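Endoglucanase (Clostridium thermocellum, PDB 2E4T) hydrolyses internal beta-1,4-glucosidic bonds of cellulose and probably xyloglucan, this chain being the family 44 module of a longer enzyme. Local coordinates at residues Val162-Ser173 with Val218-Glu226; Pro314-Tyr322 with Asp334-Leu342. All coordinates share one frame; numbering follows the deposited sequence. Where two conformers were deposited one is given.

In the fold
Both contacts belong to the TIM-like barrel of the family 44 module and lie on opposite sides of the chain's centre, their own centres 36 Å apart and their nearest atoms about 16 Å apart. They follow one another along the chain. Contact 1 joins the end of helix 158-169 to the end of helix 204-221 and the turn that leads into strand 226-232, next to strand 180-183 in the parallel eight-stranded sheet. Contact 2 comes between strands 279-284 and 354-360, where the loop after helix 304-312 meets the start of helix 338-349. Together they are two separate places where helix ends and loops pack in the outer layer of the barrel.

Contact 1 (Val162-Ser173 with Val218-Glu226)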
ATOM      1  N   VAL A 162      -3.577 -19.159  11.066  1.00  5.51           N
ATOM      2  CA  VAL A 162      -4.341 -19.097   9.811  1.00  5.26           C
ATOM      3  C   VAL A 162      -5.551 -20.023   9.875  1.00  5.57           C
ATOM      4  O   VAL A 162      -6.659 -19.680   9.445  1.00  6.07           O
ATOM      5  CB  VAL A 162      -3.435 -19.358   8.601  1.00  6.19           C
ATOM      6  CG1 VAL A 162      -4.257 -19.421   7.319  1.00  6.55           C
ATOM      7  CG2 VAL A 162      -2.385 -18.262   8.504  1.00  6.95           C
ATOM      8  N   ASN A 163      -5.363 -21.240  10.416  1.00  5.71           N
ATOM      9  CA  ASN A 163      -6.495 -22.172  10.513  1.00  5.78           C
ATOM     10  C   ASN A 163      -7.640 -21.552  11.357  1.00  6.11           C
ATOM     11  O   ASN A 163      -8.827 -21.725  11.024  1.00  6.57           O
ATOM     12  CB  ASN A 163      -6.009 -23.486  11.151  1.00  6.56           C
ATOM     13  CG  ASN A 163      -7.151 -24.458  11.293  1.00  7.74           C
ATOM     14  OD1 ASN A 163      -7.617 -25.030  10.281  1.00  9.10           O
ATOM     15  ND2 ASN A 163      -7.670 -24.620  12.517  1.00  8.64           N
ATOM     16  N   TYR A 164      -7.305 -20.859  12.448  1.00  6.33           N
ATOM     17  CA  TYR A 164      -8.333 -20.230  13.271  1.00  6.33           C
ATOM     18  C   TYR A 164      -9.136 -19.213  12.444  1.00  6.01           C
ATOM     19  O   TYR A 164     -10.390 -19.148  12.523  1.00  6.80           O
ATOM     20  CB  TYR A 164      -7.663 -19.579  14.487  1.00  6.95           C
ATOM     21  CG  TYR A 164      -8.631 -18.945  15.445  1.00  7.06           C
ATOM     22  CD1 TYR A 164      -9.027 -19.661  16.572  1.00  8.26           C
ATOM     23  CD2 TYR A 164      -9.118 -17.639  15.281  1.00  8.37           C
ATOM     24  CE1 TYR A 164      -9.926 -19.129  17.496  1.00 10.47           C
ATOM     25  CE2 TYR A 164     -10.018 -17.122  16.221  1.00 10.05           C
ATOM     26  CZ  TYR A 164     -10.437 -17.881  17.317  1.00 10.86           C
ATOM     27  OH  TYR A 164     -11.334 -17.292  18.199  1.00 15.23           O
ATOM     28  N   LEU A 165      -8.418 -18.419  11.666  1.00  6.03           N
ATOM     29  CA  LEU A 165      -9.055 -17.387  10.825  1.00  5.95           C
ATOM     30  C   LEU A 165      -9.933 -18.036   9.725  1.00  5.82           C
ATOM     31  O   LEU A 165     -11.064 -17.585   9.488  1.00  6.97           O
ATOM     32  CB  LEU A 165      -7.998 -16.485  10.217  1.00  6.10           C
ATOM     33  CG  LEU A 165      -7.220 -15.676  11.247  1.00  6.32           C
ATOM     34  CD1 LEU A 165      -6.063 -14.935  10.543  1.00  6.72           C
ATOM     35  CD2 LEU A 165      -8.061 -14.706  12.030  1.00  7.00           C
ATOM     36  N   VAL A 166      -9.399 -19.051   9.049  1.00  6.08           N
ATOM     37  CA  VAL A 166     -10.160 -19.726   7.993  1.00  6.23           C
ATOM     38  C   VAL A 166     -11.390 -20.420   8.579  1.00  6.87           C
ATOM     39  O   VAL A 166     -12.475 -20.404   7.967  1.00  7.46           O
ATOM     40  CB  VAL A 166      -9.262 -20.741   7.256  1.00  7.36           C
ATOM     41  CG1 VAL A 166     -10.047 -21.626   6.306  1.00  8.75           C
ATOM     42  CG2 VAL A 166      -8.185 -19.974   6.505  1.00  7.73           C
ATOM     43  N   ASN A 167     -11.265 -21.023   9.763  1.00  7.35           N
ATOM     44  CA  ASN A 167     -12.412 -21.605  10.432  1.00  7.47           C
ATOM     45  C   ASN A 167     -13.507 -20.563  10.670  1.00  7.56           C
ATOM     46  O   ASN A 167     -14.702 -20.845  10.505  1.00  8.77           O
ATOM     47  CB  ASN A 167     -11.952 -22.246  11.739  1.00  8.75           C
ATOM     48  CG  ASN A 167     -13.117 -22.854  12.496  1.00 11.21           C
ATOM     49  OD1 ASN A 167     -13.626 -22.207  13.443  1.00 14.32           O
ATOM     50  ND2 ASN A 167     -13.614 -23.966  12.047  1.00 12.27           N
ATOM     51  N   LYS A 168     -13.102 -19.360  11.089  1.00  7.20           N
ATOM     52  CA  LYS A 168     -14.079 -18.326  11.415  1.00  7.27           C
ATOM     53  C   LYS A 168     -14.716 -17.709  10.173  1.00  6.88           C
ATOM     54  O   LYS A 168     -15.911 -17.438  10.170  1.00  8.28           O
ATOM     55  CB  LYS A 168     -13.429 -17.261  12.279  1.00  7.76           C
ATOM     56  CG  LYS A 168     -14.397 -16.187  12.716  1.00  8.93           C
ATOM     57  CD  LYS A 168     -13.783 -15.254  13.765  1.00 10.59           C
ATOM     58  CE  LYS A 168     -14.716 -14.061  14.119  1.00 13.11           C
ATOM     59  NZ  LYS A 168     -15.341 -13.515  12.925  0.50 21.37           N
ATOM     60  N   TYR A 169     -13.892 -17.400   9.164  1.00  6.33           N
ATOM     61  CA  TYR A 169     -14.306 -16.525   8.073  1.00  6.59           C
ATOM     62  C   TYR A 169     -14.488 -17.228   6.745  1.00  7.23           C
ATOM     63  O   TYR A 169     -14.943 -16.572   5.784  1.00  8.55           O
ATOM     64  CB  TYR A 169     -13.294 -15.384   7.895  1.00  7.24           C
ATOM     65  CG  TYR A 169     -13.264 -14.438   9.058  1.00  6.60           C
ATOM     66  CD1 TYR A 169     -14.360 -13.679   9.372  1.00  6.83           C
ATOM     67  CD2 TYR A 169     -12.123 -14.323   9.844  1.00  7.03           C
ATOM     68  CE1 TYR A 169     -14.342 -12.772  10.437  1.00  6.93           C
ATOM     69  CE2 TYR A 169     -12.063 -13.421  10.875  1.00  7.34           C
ATOM     70  CZ  TYR A 169     -13.186 -12.668  11.197  1.00  7.22           C
ATOM     71  OH  TYR A 169     -13.075 -11.758  12.233  1.00  8.37           O
ATOM     72  N   GLY A 170     -14.079 -18.487   6.629  1.00  7.09           N
ATOM     73  CA  GLY A 170     -13.943 -19.112   5.337  1.00  7.50           C
ATOM     74  C   GLY A 170     -12.539 -18.841   4.747  1.00  6.61           C
ATOM     75  O   GLY A 170     -11.851 -17.906   5.188  1.00  7.51           O
ATOM     76  N   ASN A 171     -12.166 -19.582   3.726  1.00  6.86           N
ATOM     77  CA  ASN A 171     -10.897 -19.368   3.076  1.00  6.32           C
ATOM     78  C   ASN A 171     -10.935 -18.114   2.185  1.00  6.64           C
ATOM     79  O   ASN A 171     -11.992 -17.479   1.970  1.00  6.68           O
ATOM     80  CB  ASN A 171     -10.425 -20.631   2.371  1.00  8.48           C
ATOM     81  CG  ASN A 171     -11.243 -20.976   1.117  1.00  8.86           C
ATOM     82  OD1 ASN A 171     -11.529 -20.116   0.318  1.00  9.23           O
ATOM     83  ND2 ASN A 171     -11.730 -22.205   1.010  1.00 14.78           N
ATOM     84  N   ALA A 172      -9.761 -17.782   1.634  1.00  6.57           N
ATOM     85  CA  ALA A 172      -9.616 -16.553   0.858  1.00  7.03           C
ATOM     86  C   ALA A 172     -10.461 -16.497  -0.394  1.00  8.16           C
ATOM     87  O   ALA A 172     -10.621 -15.400  -0.960  1.00 10.17           O
ATOM     88  CB  ALA A 172      -8.167 -16.359   0.486  1.00  7.19           C
ATOM     89  N   SER A 173     -10.974 -17.642  -0.871  1.00  7.85           N
ATOM     90  CA  SER A 173     -11.837 -17.638  -2.063  1.00  8.85           C
ATOM     91  C   SER A 173     -13.293 -17.333  -1.738  1.00  8.75           C
ATOM     92  O   SER A 173     -14.080 -17.218  -2.671  1.00 11.01           O
ATOM     93  CB  SER A 173     -11.768 -18.950  -2.800  1.00 10.98           C
ATOM     94  OG  SER A 173     -12.515 -19.992  -2.161  1.00 11.99           O
ATOM     95  N   VAL A 218       1.234 -21.614   5.228  1.00  6.13           N
ATOM     96  CA  VAL A 218      -0.052 -20.930   5.037  1.00  6.16           C
ATOM     97  C   VAL A 218      -0.860 -21.609   3.938  1.00  6.17           C
ATOM     98  O   VAL A 218      -2.065 -21.841   4.097  1.00  6.70           O
ATOM     99  CB  VAL A 218       0.190 -19.433   4.677  1.00  6.33           C
ATOM    100  CG1 VAL A 218      -1.129 -18.760   4.256  1.00  7.23           C
ATOM    101  CG2 VAL A 218       0.830 -18.716   5.820  1.00  7.56           C
ATOM    102  N   LYS A 219      -0.206 -21.895   2.803  1.00  6.20           N
ATOM    103  CA  LYS A 219      -0.943 -22.419   1.636  1.00  6.92           C
ATOM    104  C   LYS A 219      -1.446 -23.838   1.849  1.00  6.85           C
ATOM    105  O   LYS A 219      -2.383 -24.237   1.161  1.00  7.75           O
ATOM    106  CB  LYS A 219      -0.113 -22.255   0.382  1.00  8.00           C
ATOM    107  CG  LYS A 219      -0.054 -20.741   0.045  1.00  9.42           C
ATOM    108  CD  LYS A 219       0.746 -20.459  -1.190  1.00 12.75           C
ATOM    109  CE  LYS A 219       0.675 -19.034  -1.599  1.00 10.86           C
ATOM    110  NZ  LYS A 219      -0.321 -18.616  -2.526  1.00 14.64           N
ATOM    111  N   LYS A 220      -0.858 -24.604   2.786  1.00  7.29           N
ATOM    112  CA  LYS A 220      -1.451 -25.894   3.135  1.00  7.44           C
ATOM    113  C   LYS A 220      -2.802 -25.720   3.825  1.00  8.02           C
ATOM    114  O   LYS A 220      -3.697 -26.582   3.692  1.00 10.71           O
ATOM    115  CB  LYS A 220      -0.501 -26.685   4.005  1.00  8.37           C
ATOM    116  CG  LYS A 220       0.593 -27.328   3.252  1.00 12.87           C
ATOM    117  CD  LYS A 220       1.206 -28.478   3.929  1.00 22.13           C
ATOM    118  CE  LYS A 220       2.393 -28.034   4.710  1.00 25.38           C
ATOM    119  NZ  LYS A 220       3.012 -29.244   5.389  1.00 27.80           N
ATOM    120  N   VAL A 221      -2.978 -24.618   4.563  1.00  6.65           N
ATOM    121  CA  VAL A 221      -4.248 -24.358   5.261  1.00  6.75           C
ATOM    122  C   VAL A 221      -5.234 -23.655   4.322  1.00  6.83           C
ATOM    123  O   VAL A 221      -6.427 -23.995   4.299  1.00  8.04           O
ATOM    124  CB  VAL A 221      -4.012 -23.485   6.518  1.00  7.30           C
ATOM    125  CG1 VAL A 221      -5.315 -23.156   7.209  1.00  8.12           C
ATOM    126  CG2 VAL A 221      -3.044 -24.216   7.456  1.00  8.30           C
ATOM    127  N   ASP A 222      -4.754 -22.645   3.582  1.00  6.77           N
ATOM    128  CA  ASP A 222      -5.589 -21.853   2.687  1.00  6.33           C
ATOM    129  C   ASP A 222      -4.880 -21.738   1.357  1.00  6.71           C
ATOM    130  O   ASP A 222      -4.075 -20.821   1.141  1.00  6.82           O
ATOM    131  CB  ASP A 222      -5.912 -20.467   3.232  1.00  7.07           C
ATOM    132  CG  ASP A 222      -6.943 -19.764   2.393  1.00  6.31           C
ATOM    133  OD1 ASP A 222      -7.194 -20.214   1.230  1.00  7.36           O
ATOM    134  OD2 ASP A 222      -7.506 -18.745   2.883  1.00  7.35           O
ATOM    135  N   PRO A 223      -5.154 -22.670   0.430  1.00  7.52           N
ATOM    136  CA  PRO A 223      -4.475 -22.642  -0.859  1.00  7.62           C
ATOM    137  C   PRO A 223      -4.788 -21.401  -1.672  1.00  7.37           C
ATOM    138  O   PRO A 223      -4.100 -21.172  -2.702  1.00  8.61           O
ATOM    139  CB  PRO A 223      -5.003 -23.903  -1.577  1.00 10.40           C
ATOM    140  CG  PRO A 223      -5.639 -24.747  -0.515  1.00 13.67           C
ATOM    141  CD  PRO A 223      -6.030 -23.848   0.592  1.00  8.85           C
ATOM    142  N   TYR A 224      -5.837 -20.665  -1.301  1.00  6.71           N
ATOM    143  CA  TYR A 224      -6.283 -19.515  -2.082  1.00  7.01           C
ATOM    144  C   TYR A 224      -5.711 -18.214  -1.537  1.00  6.68           C
ATOM    145  O   TYR A 224      -5.879 -17.146  -2.172  1.00  7.75           O
ATOM    146  CB  TYR A 224      -7.831 -19.428  -2.042  1.00  7.91           C
ATOM    147  CG  TYR A 224      -8.414 -20.729  -2.520  1.00  9.69           C
ATOM    148  CD1 TYR A 224      -8.440 -21.071  -3.847  1.00 14.28           C
ATOM    149  CD2 TYR A 224      -8.906 -21.652  -1.614  1.00 11.09           C
ATOM    150  CE1 TYR A 224      -8.943 -22.340  -4.246  1.00 18.63           C
ATOM    151  CE2 TYR A 224      -9.429 -22.901  -1.973  1.00 14.58           C
ATOM    152  CZ  TYR A 224      -9.406 -23.243  -3.290  1.00 16.46           C
ATOM    153  OH  TYR A 224      -9.901 -24.462  -3.703  1.00 20.10           O
ATOM    154  N   ALA A 225      -5.068 -18.241  -0.373  1.00  6.56           N
ATOM    155  CA  ALA A 225      -4.569 -16.998   0.228  1.00  6.52           C
ATOM    156  C   ALA A 225      -3.350 -16.499  -0.542  1.00  6.24           C
ATOM    157  O   ALA A 225      -2.517 -17.303  -0.993  1.00  8.05           O
ATOM    158  CB  ALA A 225      -4.215 -17.265   1.689  1.00  8.24           C
ATOM    159  N   GLU A 226      -3.240 -15.181  -0.637  1.00  5.69           N
ATOM    160  CA  GLU A 226      -2.100 -14.563  -1.323  1.00  5.30           C
ATOM    161  C   GLU A 226      -1.026 -14.215  -0.312  1.00  5.31           C
ATOM    162  O   GLU A 226      -1.336 -13.613   0.734  1.00  6.89           O
ATOM    163  CB  GLU A 226      -2.574 -13.307  -2.065  1.00  5.57           C
ATOM    164  CG  GLU A 226      -3.375 -13.692  -3.280  1.00  6.47           C
ATOM    165  CD  GLU A 226      -3.909 -12.511  -4.074  1.00  6.85           C
ATOM    166  OE1 GLU A 226      -4.382 -11.517  -3.483  1.00  7.31           O
ATOM    167  OE2 GLU A 226      -3.851 -12.573  -5.305  1.00 11.60           O
TER
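D222 reaches across to A172 and N171 in the loop after helix 158-169. Its CB lies 4.0 Å from V166 CG2, at the edge of an apolar patch. With CG anti to the backbone N (chi1 -171°), the carboxylate is carried on to N171 and A172. OD1 sits 3.5 Å from N171 CB and also accepts Y224 N from above the carboxylate plane, which makes an Asx turn within the type I turn 222-225. OD2 offers its syn lone pair to A172 N at 2.8 Å, with an N-H...O angle of 143°, and touches A172 CB as well.

On the helical side of this carboxylate, V221 CG1 packs on V162 CG1 (3.9 Å) and against N163 CA. On the other side, S173 CB lies over one face of the Y224 ring, 4.2 Å from its centroid, in a CH-pi contact. N171 OD1 accepts S173 N, closing a second Asx turn, and takes S173 OG as well, which helps keep S173 over that face. Y181 of strand 180-183 touches V162, V218 and A225 from the barrel side. The chemistry implies that one buried carboxylate, its two oxygens each taking a backbone N-H, fixes two chain turns against each other.

Contact 2 (Pro314-Tyr322 with Asp334-Leu342); sequences PRTLWDPTY and DFLPILPNL
Two loop carbonyls receive the first amides of helix 338-349: I338 N binds T316 O at 3.0 Å, in the carbonyl plane, and L339 N binds L317 O at 2.9 Å, tilted 23° from its plane. Beside the T316 bond the P337 ring presses on the loop backbone, with CB 3.4 Å from W318 C. P340 CD lies 3.1 Å from L317 O. With CG1 anti to the backbone N (chi1 -168°), I338 brings CG2 to L317 CD2, 3.8 Å away; L317 CB lies alongside L339 CD1, and T316 CG2 touches L336 CD2.

Second-shell bonds within each segment probably help set its shape. D319 OD2 takes R315 NE and NH2 side-on in the guanidinium plane, and OD1 takes T321 N, an Asx turn, and T321 OG1 from the same face of the carboxylate. The peptide before P337 is cis, and P337 O accepts N341 ND2 at 2.9 Å. Farther out, T316 OG1 is hydrogen-bonded to E324 OE1, and W284 of strand 279-284 packs on T316, L317 and I338. This is a helix N-terminus, P337 at the N-cap position, whose first two N-H groups hydrogen-bond to loop carbonyls, on the outer layer of a TIM-like barrel.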
ATOM      1  N   PRO A 314       5.122  12.443  -7.234  1.00  5.35           N
ATOM      2  CA  PRO A 314       4.551  11.197  -7.771  1.00  5.46           C
ATOM      3  C   PRO A 314       5.190  10.808  -9.138  1.00  5.39           C
ATOM      4  O   PRO A 314       5.145   9.625  -9.495  1.00  5.63           O
ATOM      5  CB  PRO A 314       3.053  11.502  -7.903  1.00  5.69           C
ATOM      6  CG  PRO A 314       2.829  12.512  -6.790  1.00  6.14           C
ATOM      7  CD  PRO A 314       4.055  13.402  -6.852  1.00  5.54           C
ATOM      8  N   ARG A 315       5.757  11.762  -9.861  1.00  5.40           N
ATOM      9  CA  ARG A 315       6.394  11.432 -11.131  1.00  5.77           C
ATOM     10  C   ARG A 315       7.568  10.477 -10.969  1.00  5.63           C
ATOM     11  O   ARG A 315       7.904   9.763 -11.923  1.00  6.02           O
ATOM     12  CB  ARG A 315       6.762  12.726 -11.863  1.00  6.06           C
ATOM     13  CG  ARG A 315       5.548  13.457 -12.361  1.00  6.94           C
ATOM     14  CD  ARG A 315       5.858  14.883 -12.813  1.00  8.13           C
ATOM     15  NE  ARG A 315       6.800  14.838 -13.947  1.00  7.73           N
ATOM     16  CZ  ARG A 315       7.470  15.913 -14.367  1.00  8.51           C
ATOM     17  NH1 ARG A 315       7.316  17.112 -13.763  1.00  9.69           N
ATOM     18  NH2 ARG A 315       8.323  15.759 -15.386  1.00  9.75           N
ATOM     19  N   THR A 316       8.219  10.441  -9.800  1.00  5.28           N
ATOM     20  CA  THR A 316       9.294   9.449  -9.625  1.00  5.48           C
ATOM     21  C   THR A 316       8.772   8.015  -9.747  1.00  5.23           C
ATOM     22  O   THR A 316       9.532   7.092 -10.025  1.00  5.86           O
ATOM     23  CB  THR A 316       9.975   9.682  -8.262  1.00  5.28           C
ATOM     24  OG1 THR A 316      10.492  11.005  -8.313  1.00  6.55           O
ATOM     25  CG2 THR A 316      11.024   8.660  -7.939  1.00  6.39           C
ATOM     26  N   LEU A 317       7.454   7.836  -9.506  1.00  5.41           N
ATOM     27  CA  LEU A 317       6.870   6.519  -9.650  1.00  5.55           C
ATOM     28  C   LEU A 317       6.906   6.000 -11.102  1.00  5.73           C
ATOM     29  O   LEU A 317       6.982   4.787 -11.301  1.00  6.33           O
ATOM     30  CB  LEU A 317       5.424   6.501  -9.157  1.00  5.59           C
ATOM     31  CG  LEU A 317       5.251   6.796  -7.668  1.00  5.56           C
ATOM     32  CD1 LEU A 317       3.762   6.968  -7.319  1.00  6.91           C
ATOM     33  CD2 LEU A 317       5.850   5.683  -6.799  1.00  6.90           C
ATOM     34  N   TRP A 318       6.757   6.905 -12.107  1.00  5.73           N
ATOM     35  CA  TRP A 318       6.472   6.456 -13.458  1.00  6.01           C
ATOM     36  C   TRP A 318       7.245   7.172 -14.559  1.00  6.17           C
ATOM     37  O   TRP A 318       7.331   6.607 -15.672  1.00  7.24           O
ATOM     38  CB  TRP A 318       4.951   6.567 -13.775  1.00  6.12           C
ATOM     39  CG  TRP A 318       4.477   7.988 -13.814  1.00  6.36           C
ATOM     40  CD1 TRP A 318       4.005   8.755 -12.764  1.00  6.26           C
ATOM     41  CD2 TRP A 318       4.438   8.861 -14.964  1.00  6.42           C
ATOM     42  NE1 TRP A 318       3.687  10.022 -13.199  1.00  6.48           N
ATOM     43  CE2 TRP A 318       3.967  10.106 -14.532  1.00  6.51           C
ATOM     44  CE3 TRP A 318       4.784   8.682 -16.323  1.00  7.46           C
ATOM     45  CZ2 TRP A 318       3.804  11.192 -15.403  1.00  7.64           C
ATOM     46  CZ3 TRP A 318       4.663   9.781 -17.170  1.00  8.69           C
ATOM     47  CH2 TRP A 318       4.177  11.016 -16.716  1.00  8.65           C
ATOM     48  N   ASP A 319       7.687   8.413 -14.353  1.00  6.40           N
ATOM     49  CA  ASP A 319       8.070   9.284 -15.466  1.00  6.36           C
ATOM     50  C   ASP A 319       9.583   9.253 -15.623  1.00  6.70           C
ATOM     51  O   ASP A 319      10.322   9.751 -14.746  1.00  7.39           O
ATOM     52  CB  ASP A 319       7.633  10.714 -15.102  1.00  6.82           C
ATOM     53  CG  ASP A 319       8.045  11.779 -16.067  1.00  7.03           C
ATOM     54  OD1 ASP A 319       8.629  11.462 -17.157  1.00  7.84           O
ATOM     55  OD2 ASP A 319       7.813  12.955 -15.743  1.00  8.24           O
ATOM     56  N   PRO A 320      10.108   8.685 -16.741  1.00  7.52           N
ATOM     57  CA  PRO A 320      11.562   8.633 -16.883  1.00  8.76           C
ATOM     58  C   PRO A 320      12.212  10.001 -17.011  1.00  9.25           C
ATOM     59  O   PRO A 320      13.466  10.089 -16.779  1.00 11.95           O
ATOM     60  CB  PRO A 320      11.770   7.809 -18.164  1.00 11.16           C
ATOM     61  CG  PRO A 320      10.524   7.969 -18.937  1.00 12.35           C
ATOM     62  CD  PRO A 320       9.395   8.102 -17.880  1.00  8.40           C
ATOM     63  N   THR A 321      11.458  11.046 -17.318  1.00  8.52           N
ATOM     64  CA  THR A 321      12.073  12.349 -17.474  1.00 10.00           C
ATOM     65  C   THR A 321      12.237  13.103 -16.154  1.00  9.60           C
ATOM     66  O   THR A 321      12.850  14.185 -16.145  1.00 12.23           O
ATOM     67  CB  THR A 321      11.251  13.244 -18.438  1.00 10.91           C
ATOM     68  OG1 THR A 321      10.028  13.680 -17.820  1.00 11.43           O
ATOM     69  CG2 THR A 321      10.957  12.532 -19.780  1.00 13.19           C
ATOM     70  N   TYR A 322      11.670  12.585 -15.063  1.00  8.54           N
ATOM     71  CA  TYR A 322      11.662  13.342 -13.809  1.00  8.25           C
ATOM     72  C   TYR A 322      12.731  12.857 -12.827  1.00  7.68           C
ATOM     73  O   TYR A 322      12.720  11.694 -12.395  1.00  8.96           O
ATOM     74  CB  TYR A 322      10.247  13.232 -13.151  1.00  8.18           C
ATOM     75  CG  TYR A 322      10.196  14.114 -11.939  1.00  7.64           C
ATOM     76  CD1 TYR A 322      10.208  15.495 -12.091  1.00  8.61           C
ATOM     77  CD2 TYR A 322      10.159  13.579 -10.645  1.00  7.48           C
ATOM     78  CE1 TYR A 322      10.202  16.320 -10.990  1.00  9.12           C
ATOM     79  CE2 TYR A 322      10.171  14.406  -9.541  1.00  8.61           C
ATOM     80  CZ  TYR A 322      10.196  15.763  -9.722  1.00  8.09           C
ATOM     81  OH  TYR A 322      10.223  16.557  -8.596  1.00  9.71           O
ATOM     82  N   ASP A 334      19.610   4.623 -12.140  1.00  7.32           N
ATOM     83  CA  ASP A 334      19.442   3.361 -12.824  1.00  8.38           C
ATOM     84  C   ASP A 334      18.215   2.581 -12.378  1.00  7.24           C
ATOM     85  O   ASP A 334      17.810   1.641 -13.067  1.00  8.68           O
ATOM     86  CB  ASP A 334      20.684   2.497 -12.651  1.00 10.86           C
ATOM     87  CG  ASP A 334      20.666   1.241 -13.494  0.50 12.02           C
ATOM     88  OD1 ASP A 334      20.501   1.361 -14.725  0.50 14.93           O
ATOM     89  OD2 ASP A 334      20.910   0.125 -12.958  0.50 15.11           O
ATOM     90  N   PHE A 335      17.618   2.978 -11.239  1.00  6.73           N
ATOM     91  CA  PHE A 335      16.454   2.270 -10.686  1.00  6.51           C
ATOM     92  C   PHE A 335      15.174   3.106 -10.761  1.00  6.42           C
ATOM     93  O   PHE A 335      14.150   2.700 -10.199  1.00  6.89           O
ATOM     94  CB  PHE A 335      16.733   1.853  -9.239  1.00  6.60           C
ATOM     95  CG  PHE A 335      17.879   0.890  -9.129  1.00  7.10           C
ATOM     96  CD1 PHE A 335      17.661  -0.483  -9.305  1.00  7.14           C
ATOM     97  CD2 PHE A 335      19.169   1.338  -8.835  1.00  8.07           C
ATOM     98  CE1 PHE A 335      18.707  -1.352  -9.213  1.00  8.63           C
ATOM     99  CE2 PHE A 335      20.231   0.431  -8.711  1.00  9.32           C
ATOM    100  CZ  PHE A 335      19.992  -0.903  -8.897  1.00  9.46           C
ATOM    101  N   LEU A 336      15.243   4.274 -11.439  1.00  6.58           N
ATOM    102  CA  LEU A 336      14.089   5.171 -11.576  1.00  6.79           C
ATOM    103  C   LEU A 336      13.666   5.185 -13.042  1.00  6.86           C
ATOM    104  O   LEU A 336      14.512   5.081 -13.946  1.00  8.11           O
ATOM    105  CB  LEU A 336      14.440   6.569 -11.129  1.00  7.50           C
ATOM    106  CG  LEU A 336      14.853   6.680  -9.676  1.00  7.82           C
ATOM    107  CD1 LEU A 336      15.178   8.157  -9.339  1.00  9.31           C
ATOM    108  CD2 LEU A 336      13.755   6.112  -8.730  1.00  8.88           C
ATOM    109  N   PRO A 337      12.359   5.343 -13.321  1.00  6.48           N
ATOM    110  CA  PRO A 337      11.274   5.514 -12.356  1.00  6.13           C
ATOM    111  C   PRO A 337      10.996   4.204 -11.631  1.00  5.80           C
ATOM    112  O   PRO A 337      11.223   3.096 -12.164  1.00  6.28           O
ATOM    113  CB  PRO A 337      10.089   5.938 -13.218  1.00  7.16           C
ATOM    114  CG  PRO A 337      10.391   5.336 -14.604  1.00  7.62           C
ATOM    115  CD  PRO A 337      11.893   5.414 -14.726  1.00  7.56           C
ATOM    116  N   ILE A 338      10.521   4.276 -10.377  1.00  5.64           N
ATOM    117  CA  ILE A 338      10.570   3.086  -9.534  1.00  5.45           C
ATOM    118  C   ILE A 338       9.537   2.037  -9.914  1.00  5.69           C
ATOM    119  O   ILE A 338       9.877   0.842  -9.886  1.00  5.92           O
ATOM    120  CB  ILE A 338      10.517   3.469  -8.020  1.00  5.96           C
ATOM    121  CG1 ILE A 338      10.855   2.267  -7.135  1.00  6.86           C
ATOM    122  CG2 ILE A 338       9.221   4.109  -7.608  1.00  6.91           C
ATOM    123  CD1 ILE A 338      12.278   1.748  -7.277  1.00  9.45           C
ATOM    124  N   LEU A 339       8.288   2.392 -10.262  1.00  5.62           N
ATOM    125  CA  LEU A 339       7.331   1.338 -10.556  1.00  5.96           C
ATOM    126  C   LEU A 339       7.745   0.541 -11.810  1.00  5.87           C
ATOM    127  O   LEU A 339       7.710  -0.694 -11.760  1.00  6.21           O
ATOM    128  CB  LEU A 339       5.885   1.821 -10.650  1.00  6.34           C
ATOM    129  CG  LEU A 339       5.345   2.487  -9.380  1.00  6.34           C
ATOM    130  CD1 LEU A 339       3.907   2.962  -9.643  1.00  7.24           C
ATOM    131  CD2 LEU A 339       5.403   1.569  -8.152  1.00  7.72           C
ATOM    132  N   PRO A 340       8.135   1.181 -12.911  1.00  6.09           N
ATOM    133  CA  PRO A 340       8.572   0.364 -14.070  1.00  6.81           C
ATOM    134  C   PRO A 340       9.782  -0.490 -13.743  1.00  6.72           C
ATOM    135  O   PRO A 340       9.905  -1.599 -14.278  1.00  7.32           O
ATOM    136  CB  PRO A 340       8.850   1.464 -15.164  1.00  7.50           C
ATOM    137  CG  PRO A 340       7.875   2.565 -14.802  1.00  7.83           C
ATOM    138  CD  PRO A 340       7.986   2.621 -13.279  1.00  6.54           C
ATOM    139  N   ASN A 341      10.700  -0.002 -12.893  1.00  6.20           N
ATOM    140  CA  ASN A 341      11.841  -0.846 -12.508  1.00  6.29           C
ATOM    141  C   ASN A 341      11.380  -2.090 -11.725  1.00  5.99           C
ATOM    142  O   ASN A 341      11.877  -3.203 -11.972  1.00  6.70           O
ATOM    143  CB  ASN A 341      12.920  -0.051 -11.783  1.00  7.01           C
ATOM    144  CG  ASN A 341      13.851   0.595 -12.774  1.00  7.33           C
ATOM    145  OD1 ASN A 341      14.879   0.000 -13.124  1.00  9.24           O
ATOM    146  ND2 ASN A 341      13.525   1.761 -13.286  1.00  7.84           N
ATOM    147  N   LEU A 342      10.460  -1.900 -10.765  1.00  5.87           N
ATOM    148  CA  LEU A 342       9.954  -3.054 -10.012  1.00  5.99           C
ATOM    149  C   LEU A 342       9.219  -4.016 -10.960  1.00  5.73           C
ATOM    150  O   LEU A 342       9.368  -5.247 -10.871  1.00  6.52           O
ATOM    151  CB  LEU A 342       9.040  -2.585  -8.879  1.00  5.82           C
ATOM    152  CG  LEU A 342       9.762  -1.829  -7.763  1.00  5.71           C
ATOM    153  CD1 LEU A 342       8.749  -1.115  -6.854  1.00  6.88           C
ATOM    154  CD2 LEU A 342      10.652  -2.791  -6.926  1.00  6.97           C
TER